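Local structure of putative short-chain dehydrogenase/reductase (Burkholderia xenovorans, 5IZ4) at residues A242-A245 with W246-A250. The protein probably works as an NAD(P)-dependent oxidoreductase of the short-chain dehydrogenase/reductase family, perhaps reducing 3-oxoacyl-acyl carrier protein, and binds ADP. Residues are numbered along the deposited sequence; the frame is centred on the assembly and turned at random.
Sequences AELA and WFLTA
Thr249 grips Ala245 O twice, and with that pair of hydrogen bonds it illustrates how a helix can take up a side-chain hydroxyl without giving up its own i to i+4 bonding. The backbone N of Thr249 reaches Ala245 O at 3.1 Å and its OG1 reaches the same oxygen at 2.9 Å, the two donors approaching from opposite faces of the carbonyl plane. A chi1 of -63° sets OG1 beside its own backbone N and turns it back along the helix. The hydroxyl also hydrogen-bonds Ser154 OG, so this buried group is tied to strand 153-158. The main-chain N-H here bends more (145°) than one residue earlier, where Leu248 N meets Leu244 O almost straight, at 173°. Leu248 sets its branch point against that same carbonyl oxygen, CG lying 3.4 Å from Leu244 O, and CD1 of Leu244 just reaches Leu248 CG at 4.5 Å.

The flank carrying Glu243 and Trp246 is partly exposed and more loosely joined. Glu243 OE2 comes no nearer the indole than 4.4 Å from Trp246 CD1, while OE1 forms a salt bridge with Arg33, which also makes a cation-pi contact with Trp246. With CG anti to the backbone N, the Trp246 indole runs toward the C-terminal end of the helix, where Ala250 CB lies 3.5 Å above one face, offset to the rim; Trp39 and Phe34 meet the ring edge-to-face.

Helix 238-250 thus packs as a flanking helix of the Rossmann fold: Ala242 rests on helix 25-36, Ala245 and Thr249 on Val156, and Leu244 and Leu248 on strand 195-202, while Phe247 stacks on Phe247 of a second subunit.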
ATOM      1  N   ALA A 242      -9.644  19.953  -8.789  1.00 20.84           N
ATOM      2  CA  ALA A 242     -10.739  20.652  -8.123  1.00 20.25           C
ATOM      3  C   ALA A 242     -11.996  19.790  -8.069  1.00 20.91           C
ATOM      4  O   ALA A 242     -12.682  19.754  -7.042  1.00 18.63           O
ATOM      5  CB  ALA A 242     -11.032  21.970  -8.842  1.00 19.36           C
ATOM      6  N   GLU A 243     -12.321  19.096  -9.168  1.00 19.67           N
ATOM      7  CA  GLU A 243     -13.490  18.213  -9.157  1.00 16.14           C
ATOM      8  C   GLU A 243     -13.357  17.145  -8.083  1.00 19.11           C
ATOM      9  O   GLU A 243     -14.330  16.821  -7.393  1.00 20.69           O
ATOM     10  CB  GLU A 243     -13.690  17.529 -10.520  1.00 20.72           C
ATOM     11  CG  GLU A 243     -14.296  18.375 -11.625  1.00 30.93           C
ATOM     12  CD  GLU A 243     -15.735  18.827 -11.360  1.00 24.43           C
ATOM     13  OE1 GLU A 243     -16.109  19.879 -11.908  1.00 36.25           O
ATOM     14  OE2 GLU A 243     -16.486  18.139 -10.634  1.00 31.06           O
ATOM     15  N   LEU A 244     -12.162  16.568  -7.947  1.00 16.49           N
ATOM     16  CA  LEU A 244     -11.939  15.557  -6.923  1.00 15.40           C
ATOM     17  C   LEU A 244     -12.072  16.152  -5.522  1.00 20.89           C
ATOM     18  O   LEU A 244     -12.668  15.533  -4.633  1.00 19.43           O
ATOM     19  CB  LEU A 244     -10.564  14.924  -7.141  1.00 19.49           C
ATOM     20  CG  LEU A 244     -10.063  13.746  -6.308  1.00 28.16           C
ATOM     21  CD1 LEU A 244     -10.997  12.548  -6.381  1.00 24.01           C
ATOM     22  CD2 LEU A 244      -8.671  13.361  -6.793  1.00 27.71           C
ATOM     23  N   ALA A 245     -11.539  17.357  -5.300  1.00 18.21           N
ATOM     24  CA  ALA A 245     -11.689  17.975  -3.988  1.00 16.28           C
ATOM     25  C   ALA A 245     -13.155  18.246  -3.682  1.00 19.97           C
ATOM     26  O   ALA A 245     -13.612  18.043  -2.548  1.00 17.49           O
ATOM     27  CB  ALA A 245     -10.883  19.277  -3.912  1.00 16.58           C
ATOM     28  N   TRP A 246     -13.899  18.727  -4.680  1.00 18.61           N
ATOM     29  CA  TRP A 246     -15.331  18.958  -4.505  1.00 20.97           C
ATOM     30  C   TRP A 246     -16.074  17.652  -4.241  1.00 24.59           C
ATOM     31  O   TRP A 246     -16.919  17.585  -3.338  1.00 18.21           O
ATOM     32  CB  TRP A 246     -15.913  19.668  -5.731  1.00 20.12           C
ATOM     33  CG  TRP A 246     -17.419  19.606  -5.770  1.00 22.81           C
ATOM     34  CD1 TRP A 246     -18.196  18.841  -6.601  1.00 22.60           C
ATOM     35  CD2 TRP A 246     -18.324  20.299  -4.904  1.00 24.86           C
ATOM     36  NE1 TRP A 246     -19.527  19.034  -6.313  1.00 27.15           N
ATOM     37  CE2 TRP A 246     -19.630  19.920  -5.270  1.00 25.98           C
ATOM     38  CE3 TRP A 246     -18.155  21.199  -3.850  1.00 20.76           C
ATOM     39  CZ2 TRP A 246     -20.759  20.419  -4.628  1.00 30.92           C
ATOM     40  CZ3 TRP A 246     -19.278  21.692  -3.210  1.00 26.36           C
ATOM     41  CH2 TRP A 246     -20.565  21.297  -3.596  1.00 29.24           C
ATOM     42  N   PHE A 247     -15.765  16.596  -5.005  1.00 18.12           N
ATOM     43  CA  PHE A 247     -16.457  15.327  -4.802  1.00 20.71           C
ATOM     44  C   PHE A 247     -16.226  14.791  -3.397  1.00 19.12           C
ATOM     45  O   PHE A 247     -17.171  14.372  -2.719  1.00 20.68           O
ATOM     46  CB  PHE A 247     -16.018  14.273  -5.825  1.00 19.57           C
ATOM     47  CG  PHE A 247     -16.396  12.868  -5.414  1.00 21.50           C
ATOM     48  CD1 PHE A 247     -17.688  12.405  -5.602  1.00 27.21           C
ATOM     49  CD2 PHE A 247     -15.476  12.039  -4.785  1.00 22.24           C
ATOM     50  CE1 PHE A 247     -18.049  11.140  -5.197  1.00 22.78           C
ATOM     51  CE2 PHE A 247     -15.836  10.770  -4.372  1.00 22.34           C
ATOM     52  CZ  PHE A 247     -17.127  10.326  -4.578  1.00 22.46           C
ATOM     53  N   LEU A 248     -14.963  14.762  -2.957  1.00 18.45           N
ATOM     54  CA  LEU A 248     -14.658  14.255  -1.626  1.00 17.94           C
ATOM     55  C   LEU A 248     -15.389  15.046  -0.556  1.00 23.73           C
ATOM     56  O   LEU A 248     -15.795  14.487   0.472  1.00 23.16           O
ATOM     57  CB  LEU A 248     -13.147  14.293  -1.376  1.00 19.25           C
ATOM     58  CG  LEU A 248     -12.336  13.247  -2.144  1.00 19.76           C
ATOM     59  CD1 LEU A 248     -10.861  13.404  -1.818  1.00 22.35           C
ATOM     60  CD2 LEU A 248     -12.827  11.837  -1.800  1.00 24.75           C
ATOM     61  N   THR A 249     -15.574  16.346  -0.775  1.00 18.44           N
ATOM     62  CA  THR A 249     -16.256  17.165   0.218  1.00 16.13           C
ATOM     63  C   THR A 249     -17.761  16.927   0.217  1.00 19.97           C
ATOM     64  O   THR A 249     -18.370  16.724   1.274  1.00 20.07           O
ATOM     65  CB  THR A 249     -15.938  18.635  -0.049  1.00 17.85           C
ATOM     66  OG1 THR A 249     -14.530  18.830   0.113  1.00 18.38           O
ATOM     67  CG2 THR A 249     -16.731  19.557   0.880  1.00 19.66           C
ATOM     68  N   ALA A 250     -18.380  16.934  -0.956  1.00 17.46           N
ATOM     69  CA  ALA A 250     -19.830  17.015  -1.028  1.00 16.29           C
ATOM     70  C   ALA A 250     -20.520  15.658  -1.117  1.00 19.48           C
ATOM     71  O   ALA A 250     -21.701  15.557  -0.765  1.00 22.94           O
ATOM     72  CB  ALA A 250     -20.239  17.869  -2.231  1.00 22.41           C
TER